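Local coordinates for protein acyl-coenzyme A oxidase 3 (Yarrowia lipolytica, PDB 5YS9) that oxidises acyl-CoA thioesters to trans-2-enoyl-CoA with FAD as cofactor, reducing molecular oxygen to hydrogen peroxide in peroxisomal fatty acid beta-oxidation, at residues V399-L404 with P481-V486. Residues are numbered along the deposited sequence; the frame is centred on the assembly and turned at random.
Sequences VDLKEL and PLGSSV
P481 meets V399 through its carbonyl, O lying 4.2 Å from V399 CG1, while the proline ring leans on K396 one turn back along the helix. The CB of L482 points away from residues 399-404, and the side chain packs on H476, L489 and A490. At G483 the two backbones come nearest, with its CA 4.2 Å from the CA of D400. Its bare CA packs against V399 CG2 and E403 CG and makes a CA-H...O contact with V399 O at 3.6 Å, a position where a CB would run into that carbonyl and E403 CG. The site joins two parts of the all-helical C-terminal half of the acyl-CoA oxidase fold: the long helix 391-428 and the linker from helix 458-477 to helix 507-534. S484 donates its backbone N-H to D400 OD1 over 2.7 Å, arriving from above the carboxylate, 49° out of its plane, and its CB packs against D400 CG. Replacing D400 with an alanine would probably leave this N-H, at the start of a 3-10 segment, without its acceptor from the helix. S485 sets CB against E403 CB, and its OG rests 3.3 Å from L404 CD2. Bent at chi2 (-69°), the E403 chain crosses V486 at about a right angle, bringing CD 3.7 Å from V486 CG2 while OE2 hydrogen-bonds S472 OG on helix 458-477.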
ATOM      1  N   VAL A 399     -29.880 -19.637 -12.597  1.00 51.54           N
ATOM      2  CA  VAL A 399     -28.739 -19.952 -11.730  1.00 52.76           C
ATOM      3  C   VAL A 399     -27.415 -19.561 -12.383  1.00 53.03           C
ATOM      4  O   VAL A 399     -26.454 -19.271 -11.679  1.00 50.80           O
ATOM      5  CB  VAL A 399     -28.618 -21.430 -11.275  1.00 49.71           C
ATOM      6  CG1 VAL A 399     -29.719 -21.789 -10.301  1.00 47.78           C
ATOM      7  CG2 VAL A 399     -28.573 -22.361 -12.468  1.00 53.82           C
ATOM      8  N   ASP A 400     -27.350 -19.606 -13.712  1.00 53.92           N
ATOM      9  CA  ASP A 400     -26.186 -19.085 -14.420  1.00 54.79           C
ATOM     10  C   ASP A 400     -26.033 -17.607 -14.088  1.00 54.93           C
ATOM     11  O   ASP A 400     -24.972 -17.179 -13.647  1.00 50.13           O
ATOM     12  CB  ASP A 400     -26.283 -19.343 -15.928  1.00 56.16           C
ATOM     13  CG  ASP A 400     -25.954 -20.797 -16.299  1.00 56.45           C
ATOM     14  OD1 ASP A 400     -25.715 -21.584 -15.359  1.00 52.71           O
ATOM     15  OD2 ASP A 400     -25.917 -21.145 -17.510  1.00 54.92           O
ATOM     16  N   LEU A 401     -27.118 -16.857 -14.225  1.00 57.89           N
ATOM     17  CA  LEU A 401     -27.141 -15.470 -13.796  1.00 60.90           C
ATOM     18  C   LEU A 401     -26.853 -15.275 -12.276  1.00 57.98           C
ATOM     19  O   LEU A 401     -26.016 -14.435 -11.894  1.00 49.13           O
ATOM     20  CB  LEU A 401     -28.463 -14.805 -14.191  1.00 64.26           C
ATOM     21  CG  LEU A 401     -28.288 -13.301 -14.444  1.00 72.66           C
ATOM     22  CD1 LEU A 401     -27.681 -13.131 -15.833  1.00 77.79           C
ATOM     23  CD2 LEU A 401     -29.586 -12.496 -14.292  1.00 72.00           C
ATOM     24  N   LYS A 402     -27.518 -16.036 -11.416  1.00 56.18           N
ATOM     25  CA  LYS A 402     -27.225 -15.936  -9.985  1.00 60.44           C
ATOM     26  C   LYS A 402     -25.705 -16.131  -9.732  1.00 55.75           C
ATOM     27  O   LYS A 402     -25.099 -15.329  -9.032  1.00 52.58           O
ATOM     28  CB  LYS A 402     -28.098 -16.885  -9.129  1.00 68.80           C
ATOM     29  CG  LYS A 402     -29.541 -16.403  -8.878  1.00 82.31           C
ATOM     30  CD  LYS A 402     -29.652 -15.468  -7.663  1.00 94.47           C
ATOM     31  CE  LYS A 402     -31.058 -14.913  -7.427  1.00 93.98           C
ATOM     32  NZ  LYS A 402     -31.295 -13.638  -8.169  1.00 91.15           N
ATOM     33  N   GLU A 403     -25.083 -17.142 -10.338  1.00 52.95           N
ATOM     34  CA  GLU A 403     -23.700 -17.471 -10.006  1.00 52.68           C
ATOM     35  C   GLU A 403     -22.710 -16.475 -10.599  1.00 48.08           C
ATOM     36  O   GLU A 403     -21.673 -16.205 -10.002  1.00 35.23           O
ATOM     37  CB  GLU A 403     -23.360 -18.923 -10.359  1.00 55.50           C
ATOM     38  CG  GLU A 403     -24.184 -19.981  -9.601  1.00 55.44           C
ATOM     39  CD  GLU A 403     -23.912 -20.105  -8.099  1.00 58.20           C
ATOM     40  OE1 GLU A 403     -23.064 -19.370  -7.534  1.00 54.58           O
ATOM     41  OE2 GLU A 403     -24.580 -20.963  -7.471  1.00 53.64           O
ATOM     42  N   LEU A 404     -23.084 -15.907 -11.746  1.00 55.07           N
ATOM     43  CA  LEU A 404     -22.460 -14.691 -12.287  1.00 50.01           C
ATOM     44  C   LEU A 404     -22.475 -13.509 -11.301  1.00 47.42           C
ATOM     45  O   LEU A 404     -21.415 -12.982 -11.114  1.00 43.43           O
ATOM     46  CB  LEU A 404     -23.033 -14.281 -13.640  1.00 56.95           C
ATOM     47  CG  LEU A 404     -22.163 -14.482 -14.889  1.00 65.90           C
ATOM     48  CD1 LEU A 404     -21.018 -13.484 -14.950  1.00 63.90           C
ATOM     49  CD2 LEU A 404     -21.615 -15.900 -14.986  1.00 71.34           C
ATOM     50  N   PRO A 481     -29.639 -27.759  -9.440  1.00 53.22           N
ATOM     51  CA  PRO A 481     -28.589 -27.594 -10.465  1.00 53.20           C
ATOM     52  C   PRO A 481     -27.575 -26.469 -10.126  1.00 49.00           C
ATOM     53  O   PRO A 481     -27.928 -25.512  -9.432  1.00 46.70           O
ATOM     54  CB  PRO A 481     -29.388 -27.266 -11.734  1.00 56.50           C
ATOM     55  CG  PRO A 481     -30.626 -26.598 -11.216  1.00 58.80           C
ATOM     56  CD  PRO A 481     -30.957 -27.306  -9.933  1.00 56.82           C
ATOM     57  N   LEU A 482     -26.329 -26.637 -10.570  1.00 46.91           N
ATOM     58  CA  LEU A 482     -25.270 -25.653 -10.354  1.00 46.16           C
ATOM     59  C   LEU A 482     -25.171 -24.687 -11.517  1.00 48.86           C
ATOM     60  O   LEU A 482     -25.153 -25.101 -12.690  1.00 49.87           O
ATOM     61  CB  LEU A 482     -23.906 -26.314 -10.192  1.00 45.04           C
ATOM     62  CG  LEU A 482     -23.664 -27.096  -8.899  1.00 45.54           C
ATOM     63  CD1 LEU A 482     -22.409 -27.938  -9.060  1.00 47.78           C
ATOM     64  CD2 LEU A 482     -23.533 -26.183  -7.681  1.00 46.93           C
ATOM     65  N   GLY A 483     -25.025 -23.399 -11.186  1.00 48.85           N
ATOM     66  CA  GLY A 483     -24.734 -22.391 -12.194  1.00 46.96           C
ATOM     67  C   GLY A 483     -23.418 -22.675 -12.880  1.00 44.98           C
ATOM     68  O   GLY A 483     -22.503 -23.284 -12.302  1.00 47.17           O
ATOM     69  N   SER A 484     -23.354 -22.252 -14.130  1.00 46.75           N
ATOM     70  CA  SER A 484     -22.195 -22.418 -14.986  1.00 49.00           C
ATOM     71  C   SER A 484     -20.865 -22.063 -14.275  1.00 52.13           C
ATOM     72  O   SER A 484     -19.867 -22.777 -14.429  1.00 51.35           O
ATOM     73  CB  SER A 484     -22.393 -21.552 -16.231  1.00 49.97           C
ATOM     74  OG  SER A 484     -21.192 -21.436 -16.967  1.00 58.27           O
ATOM     75  N   SER A 485     -20.867 -20.989 -13.480  1.00 49.12           N
ATOM     76  CA  SER A 485     -19.643 -20.520 -12.814  1.00 51.27           C
ATOM     77  C   SER A 485     -19.073 -21.430 -11.727  1.00 46.17           C
ATOM     78  O   SER A 485     -17.931 -21.299 -11.376  1.00 46.01           O
ATOM     79  CB  SER A 485     -19.851 -19.113 -12.224  1.00 56.38           C
ATOM     80  OG  SER A 485     -20.064 -18.171 -13.244  1.00 50.55           O
ATOM     81  N   VAL A 486     -19.865 -22.347 -11.198  1.00 49.69           N
ATOM     82  CA  VAL A 486     -19.415 -23.275 -10.165  1.00 44.69           C
ATOM     83  C   VAL A 486     -19.712 -24.721 -10.531  1.00 44.23           C
ATOM     84  O   VAL A 486     -19.820 -25.557  -9.633  1.00 45.71           O
ATOM     85  CB  VAL A 486     -20.065 -22.918  -8.799  1.00 46.68           C
ATOM     86  CG1 VAL A 486     -19.592 -21.552  -8.313  1.00 45.87           C
ATOM     87  CG2 VAL A 486     -21.591 -22.945  -8.870  1.00 45.78           C
TER